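Local coordinates for protein colicin-B (Escherichia coli, PDB 1RH1) that kills Escherichia coli and closely related bacteria by forming channels that depolarise the cytoplasmic membrane and dissipate cellular energy, at residues A[115-129]-A[246-259]. Sequence-based numbering, arbitrary orientation.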
loop_
_atom_site.group_PDB
_atom_site.type_symbol
_atom_site.label_atom_id
_atom_site.label_comp_id
_atom_site.label_asym_id
_atom_site.label_seq_id
_atom_site.Cartn_x
_atom_site.Cartn_y
_atom_site.Cartn_z
ATOM N N PRO A 115 0.010 13.235 3.569
ATOM C CA PRO A 115 1.002 12.871 4.586
ATOM C C PRO A 115 1.967 11.768 4.118
ATOM O O PRO A 115 3.205 11.851 4.195
ATOM C CB PRO A 115 0.126 12.489 5.727
ATOM C CG PRO A 115 -1.076 13.361 5.562
ATOM C CD PRO A 115 -1.336 13.132 4.108
ATOM N N GLU A 116 1.336 10.726 3.575
ATOM C CA GLU A 116 2.079 9.633 3.003
ATOM C C GLU A 116 1.438 9.292 1.663
ATOM O O GLU A 116 0.291 8.834 1.565
ATOM C CB GLU A 116 2.024 8.446 3.914
ATOM C CG GLU A 116 3.094 7.425 3.623
ATOM C CD GLU A 116 4.526 7.855 3.930
ATOM O OE1 GLU A 116 4.778 8.668 4.836
ATOM O OE2 GLU A 116 5.412 7.338 3.247
ATOM N N PRO A 117 2.183 9.535 0.589
ATOM C CA PRO A 117 1.806 9.205 -0.764
ATOM C C PRO A 117 1.483 7.742 -0.962
ATOM O O PRO A 117 2.218 6.839 -0.559
ATOM C CB PRO A 117 2.980 9.679 -1.571
ATOM C CG PRO A 117 4.139 9.482 -0.629
ATOM C CD PRO A 117 3.530 10.095 0.612
ATOM N N SER A 118 0.355 7.645 -1.652
ATOM C CA SER A 118 -0.389 6.470 -2.087
ATOM C C SER A 118 -1.203 5.876 -0.954
ATOM O O SER A 118 -1.574 4.697 -0.967
ATOM C CB SER A 118 0.539 5.390 -2.647
ATOM O OG SER A 118 1.074 4.576 -1.613
ATOM N N ARG A 119 -1.453 6.738 0.031
ATOM C CA ARG A 119 -2.175 6.355 1.205
ATOM C C ARG A 119 -3.074 7.496 1.590
ATOM O O ARG A 119 -2.641 8.654 1.551
ATOM C CB ARG A 119 -1.218 6.068 2.330
ATOM C CG ARG A 119 -0.847 4.600 2.330
ATOM C CD ARG A 119 -0.165 4.154 3.619
ATOM N NE ARG A 119 -0.971 4.554 4.755
ATOM C CZ ARG A 119 -1.916 3.798 5.297
ATOM N NH1 ARG A 119 -2.217 2.571 4.865
ATOM N NH2 ARG A 119 -2.618 4.364 6.258
ATOM N N PRO A 120 -4.322 7.204 2.001
ATOM C CA PRO A 120 -5.352 8.192 2.212
ATOM C C PRO A 120 -4.958 9.185 3.301
ATOM O O PRO A 120 -3.936 8.999 3.962
ATOM C CB PRO A 120 -6.545 7.347 2.514
ATOM C CG PRO A 120 -5.973 6.262 3.343
ATOM C CD PRO A 120 -4.750 5.930 2.545
ATOM N N ALA A 121 -5.683 10.289 3.440
ATOM C CA ALA A 121 -5.389 11.276 4.458
ATOM C C ALA A 121 -6.602 11.336 5.372
ATOM O O ALA A 121 -7.730 11.089 4.931
ATOM C CB ALA A 121 -5.171 12.622 3.826
ATOM N N ALA A 122 -6.418 11.674 6.648
ATOM C CA ALA A 122 -7.527 11.627 7.567
ATOM C C ALA A 122 -7.589 12.801 8.494
ATOM O O ALA A 122 -6.559 13.347 8.862
ATOM C CB ALA A 122 -7.433 10.381 8.415
ATOM N N VAL A 123 -8.809 13.197 8.844
ATOM C CA VAL A 123 -9.042 14.188 9.866
ATOM C C VAL A 123 -10.189 13.731 10.788
ATOM O O VAL A 123 -11.291 13.453 10.331
ATOM C CB VAL A 123 -9.377 15.549 9.204
ATOM C CG1 VAL A 123 -9.545 16.581 10.316
ATOM C CG2 VAL A 123 -8.249 16.070 8.303
ATOM N N SER A 124 -10.010 13.629 12.108
ATOM C CA SER A 124 -11.056 13.197 13.035
ATOM C C SER A 124 -12.257 14.120 13.218
ATOM O O SER A 124 -12.068 15.330 13.222
ATOM C CB SER A 124 -10.448 12.960 14.421
ATOM O OG SER A 124 -9.883 14.155 14.946
ATOM N N PHE A 125 -13.475 13.578 13.387
ATOM C CA PHE A 125 -14.629 14.393 13.707
ATOM C C PHE A 125 -15.299 14.031 15.061
ATOM O O PHE A 125 -16.092 14.789 15.637
ATOM C CB PHE A 125 -15.599 14.308 12.510
ATOM C CG PHE A 125 -16.236 12.989 12.120
ATOM C CD1 PHE A 125 -17.433 12.593 12.714
ATOM C CD2 PHE A 125 -15.626 12.170 11.178
ATOM C CE1 PHE A 125 -18.005 11.379 12.371
ATOM C CE2 PHE A 125 -16.208 10.960 10.846
ATOM C CZ PHE A 125 -17.391 10.568 11.445
ATOM N N ALA A 126 -14.939 12.873 15.645
ATOM C CA ALA A 126 -15.377 12.443 16.978
ATOM C C ALA A 126 -14.355 11.496 17.559
ATOM O O ALA A 126 -13.778 10.682 16.839
ATOM C CB ALA A 126 -16.655 11.667 16.968
ATOM N N ARG A 127 -14.145 11.667 18.874
ATOM C CA ARG A 127 -13.220 10.909 19.728
ATOM C C ARG A 127 -13.993 9.938 20.599
ATOM O O ARG A 127 -14.980 10.312 21.222
ATOM C CB ARG A 127 -12.440 11.844 20.645
ATOM C CG ARG A 127 -11.364 11.179 21.504
ATOM C CD ARG A 127 -10.583 12.175 22.343
ATOM N NE ARG A 127 -11.484 12.913 23.215
ATOM C CZ ARG A 127 -11.672 12.597 24.504
ATOM N NH1 ARG A 127 -11.020 11.580 25.071
ATOM N NH2 ARG A 127 -12.588 13.250 25.227
ATOM N N LEU A 128 -13.539 8.692 20.653
ATOM C CA LEU A 128 -14.195 7.639 21.407
ATOM C C LEU A 128 -13.587 7.118 22.726
ATOM O O LEU A 128 -12.444 6.641 22.837
ATOM C CB LEU A 128 -14.391 6.480 20.442
ATOM C CG LEU A 128 -15.631 6.402 19.580
ATOM C CD1 LEU A 128 -15.957 7.677 18.837
ATOM C CD2 LEU A 128 -15.365 5.293 18.632
ATOM N N GLU A 129 -14.427 7.199 23.760
ATOM C CA GLU A 129 -14.100 6.666 25.072
ATOM C C GLU A 129 -14.192 5.164 24.954
ATOM O O GLU A 129 -15.145 4.694 24.323
ATOM C CB GLU A 129 -15.085 7.095 26.109
ATOM C CG GLU A 129 -15.075 8.600 26.216
ATOM C CD GLU A 129 -16.057 9.182 27.217
ATOM O OE1 GLU A 129 -15.846 10.316 27.654
ATOM O OE2 GLU A 129 -17.037 8.513 27.556
ATOM N N GLY A 246 -19.996 8.308 25.216
ATOM C CA GLY A 246 -18.757 7.684 24.778
ATOM C C GLY A 246 -18.261 8.130 23.415
ATOM O O GLY A 246 -17.358 7.485 22.862
ATOM N N VAL A 247 -18.902 9.200 22.888
ATOM C CA VAL A 247 -18.612 9.812 21.589
ATOM C C VAL A 247 -18.512 11.308 21.817
ATOM O O VAL A 247 -19.485 12.069 21.822
ATOM C CB VAL A 247 -19.734 9.538 20.520
ATOM C CG1 VAL A 247 -19.538 10.356 19.245
ATOM C CG2 VAL A 247 -19.646 8.100 20.059
ATOM N N ILE A 248 -17.259 11.696 22.014
ATOM C CA ILE A 248 -16.893 13.079 22.232
ATOM C C ILE A 248 -16.698 13.695 20.836
ATOM O O ILE A 248 -15.835 13.259 20.067
ATOM C CB ILE A 248 -15.569 13.141 23.061
ATOM C CG1 ILE A 248 -15.514 12.155 24.231
ATOM C CG2 ILE A 248 -15.447 14.582 23.558
ATOM C CD1 ILE A 248 -16.386 12.519 25.419
ATOM N N SER A 249 -17.488 14.705 20.459
ATOM C CA SER A 249 -17.331 15.338 19.145
ATOM C C SER A 249 -16.258 16.400 19.140
ATOM O O SER A 249 -16.447 17.489 19.687
ATOM C CB SER A 249 -18.639 15.989 18.675
ATOM O OG SER A 249 -19.201 15.199 17.630
ATOM N N GLU A 250 -15.111 16.080 18.535
ATOM C CA GLU A 250 -13.995 17.032 18.482
ATOM C C GLU A 250 -13.344 16.987 17.115
ATOM O O GLU A 250 -13.010 15.890 16.666
ATOM C CB GLU A 250 -12.883 16.715 19.482
ATOM C CG GLU A 250 -13.250 16.440 20.944
ATOM C CD GLU A 250 -12.091 15.865 21.772
ATOM O OE1 GLU A 250 -11.174 15.258 21.194
ATOM O OE2 GLU A 250 -12.104 16.024 23.002
ATOM N N THR A 251 -13.140 18.137 16.455
ATOM C CA THR A 251 -12.473 18.177 15.152
ATOM C C THR A 251 -10.966 18.039 15.354
ATOM O O THR A 251 -10.464 18.424 16.411
ATOM C CB THR A 251 -12.748 19.512 14.395
ATOM O OG1 THR A 251 -14.150 19.662 14.279
ATOM C CG2 THR A 251 -12.192 19.527 12.987
ATOM N N GLY A 252 -10.196 17.481 14.410
ATOM C CA GLY A 252 -8.772 17.482 14.634
ATOM C C GLY A 252 -7.784 16.983 13.596
ATOM O O GLY A 252 -7.632 15.788 13.327
ATOM N N ASN A 253 -7.082 18.003 13.119
ATOM C CA ASN A 253 -5.820 17.922 12.402
ATOM C C ASN A 253 -5.488 16.931 11.295
ATOM O O ASN A 253 -5.669 15.729 11.385
ATOM C CB ASN A 253 -4.759 17.844 13.487
ATOM C CG ASN A 253 -4.851 18.921 14.579
ATOM O OD1 ASN A 253 -5.624 19.879 14.520
ATOM N ND2 ASN A 253 -4.070 18.795 15.652
ATOM N N TYR A 254 -4.920 17.429 10.217
ATOM C CA TYR A 254 -4.548 16.634 9.067
ATOM C C TYR A 254 -3.424 15.634 9.333
ATOM O O TYR A 254 -2.216 15.907 9.408
ATOM C CB TYR A 254 -4.182 17.620 7.972
ATOM C CG TYR A 254 -3.917 17.065 6.583
ATOM C CD1 TYR A 254 -4.937 16.508 5.822
ATOM C CD2 TYR A 254 -2.645 17.170 6.068
ATOM C CE1 TYR A 254 -4.672 16.062 4.534
ATOM C CE2 TYR A 254 -2.374 16.725 4.785
ATOM C CZ TYR A 254 -3.385 16.175 4.022
ATOM O OH TYR A 254 -3.104 15.759 2.733
ATOM N N VAL A 255 -3.881 14.408 9.497
ATOM C CA VAL A 255 -2.968 13.311 9.753
ATOM C C VAL A 255 -3.001 12.250 8.658
ATOM O O VAL A 255 -3.763 12.326 7.700
ATOM C CB VAL A 255 -3.303 12.647 11.129
ATOM C CG1 VAL A 255 -3.077 13.672 12.217
ATOM C CG2 VAL A 255 -4.734 12.117 11.179
ATOM N N GLU A 256 -2.139 11.252 8.795
ATOM C CA GLU A 256 -2.152 10.101 7.927
ATOM C C GLU A 256 -3.191 9.135 8.461
ATOM O O GLU A 256 -3.368 9.016 9.680
ATOM C CB GLU A 256 -0.797 9.450 7.941
ATOM C CG GLU A 256 -0.763 8.166 7.139
ATOM C CD GLU A 256 0.583 7.480 7.057
ATOM O OE1 GLU A 256 0.692 6.585 6.234
ATOM O OE2 GLU A 256 1.515 7.800 7.790
ATOM N N ALA A 257 -3.859 8.424 7.545
ATOM C CA ALA A 257 -4.866 7.444 7.923
ATOM C C ALA A 257 -4.257 6.176 8.500
ATOM O O ALA A 257 -3.045 5.962 8.375
ATOM C CB ALA A 257 -5.709 7.043 6.725
ATOM N N GLY A 258 -5.123 5.355 9.125
ATOM C CA GLY A 258 -4.711 4.123 9.752
ATOM C C GLY A 258 -4.212 3.069 8.785
ATOM O O GLY A 258 -4.413 3.125 7.582
ATOM N N TYR A 259 -3.526 2.079 9.340
ATOM C CA TYR A 259 -3.022 0.950 8.590
ATOM C C TYR A 259 -3.800 -0.350 8.804
ATOM O O TYR A 259 -3.621 -1.284 8.013
ATOM C CB TYR A 259 -1.581 0.723 8.949
ATOM C CG TYR A 259 -0.649 1.779 8.416
ATOM C CD1 TYR A 259 0.143 1.472 7.310
ATOM C CD2 TYR A 259 -0.539 3.017 9.058
ATOM C CE1 TYR A 259 1.069 2.396 6.842
ATOM C CE2 TYR A 259 0.388 3.956 8.591
ATOM C CZ TYR A 259 1.190 3.625 7.490
ATOM O OH TYR A 259 2.176 4.495 7.084
#
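Arg119 and Tyr259 illustrate how one arginine can fasten the end of a strand pair through both its face and its edge. The guanidinium lies flat on the ring, planes 4° apart and CZ 3.6 Å from the ring centroid, a cation-pi stack. Around its edge, NH2 gives a nearly straight bond to Gly258 O (2.6 Å), approaching above that carbonyl's plane, and a weak one to Ala257 O. NE reaches Glu256 OE1 in a salt bridge (3.0 Å) on the anti side of the carboxylate. A bend at chi3 (52°) turns the guanidinium group onto the ring, and together these contacts fix its rotation. Glu116, whose carboxylate nears that of Glu256, is itself paired with Lys312 of the long helix 291-340, which probably eases the like charges.

A second salt bridge, Arg127 NE to Glu250 OE1 (3.1 Å), lies beyond the corner at Phe125; the Arg127 side chain runs alongside that of Ile248, with NH2 near CG1.

Apolar contacts flank the strands. Tyr254, its CG anti to the backbone N (chi1 -172°), swings its ring back so that CE1 meets Ala121 CB at 3.5 Å. Pro115 CG makes an off-centre CH-pi contact with the Tyr254 ring, and Tyr254 OH is hydrogen-bonded to Gly113 O. Helix 99-110 packs on Ala121, Val123 and Tyr254. Elsewhere Pro120 CG presses on Ala257 CB, and Leu128 CD1 lies alongside Val247 CG2 (3.9 Å).

Backbone bonds join the strands: Ala122 pairs with Val255 and Arg127 with Ile248 in both directions, whereas the Ser124-Gly252 pair is weak, helped by Ser124 OG to Gly252 O (3.2 Å). One residue of slippage between Ala122 and Ser124 is a beta bulge. With strand 179-186 also paired to 121-128, this is an antiparallel beta sheet, turning at a classic bulge where Phe125 and Ala126 face Met182, its Arg119-Pro120 end against Thr18 and Asp17 of the TonB box.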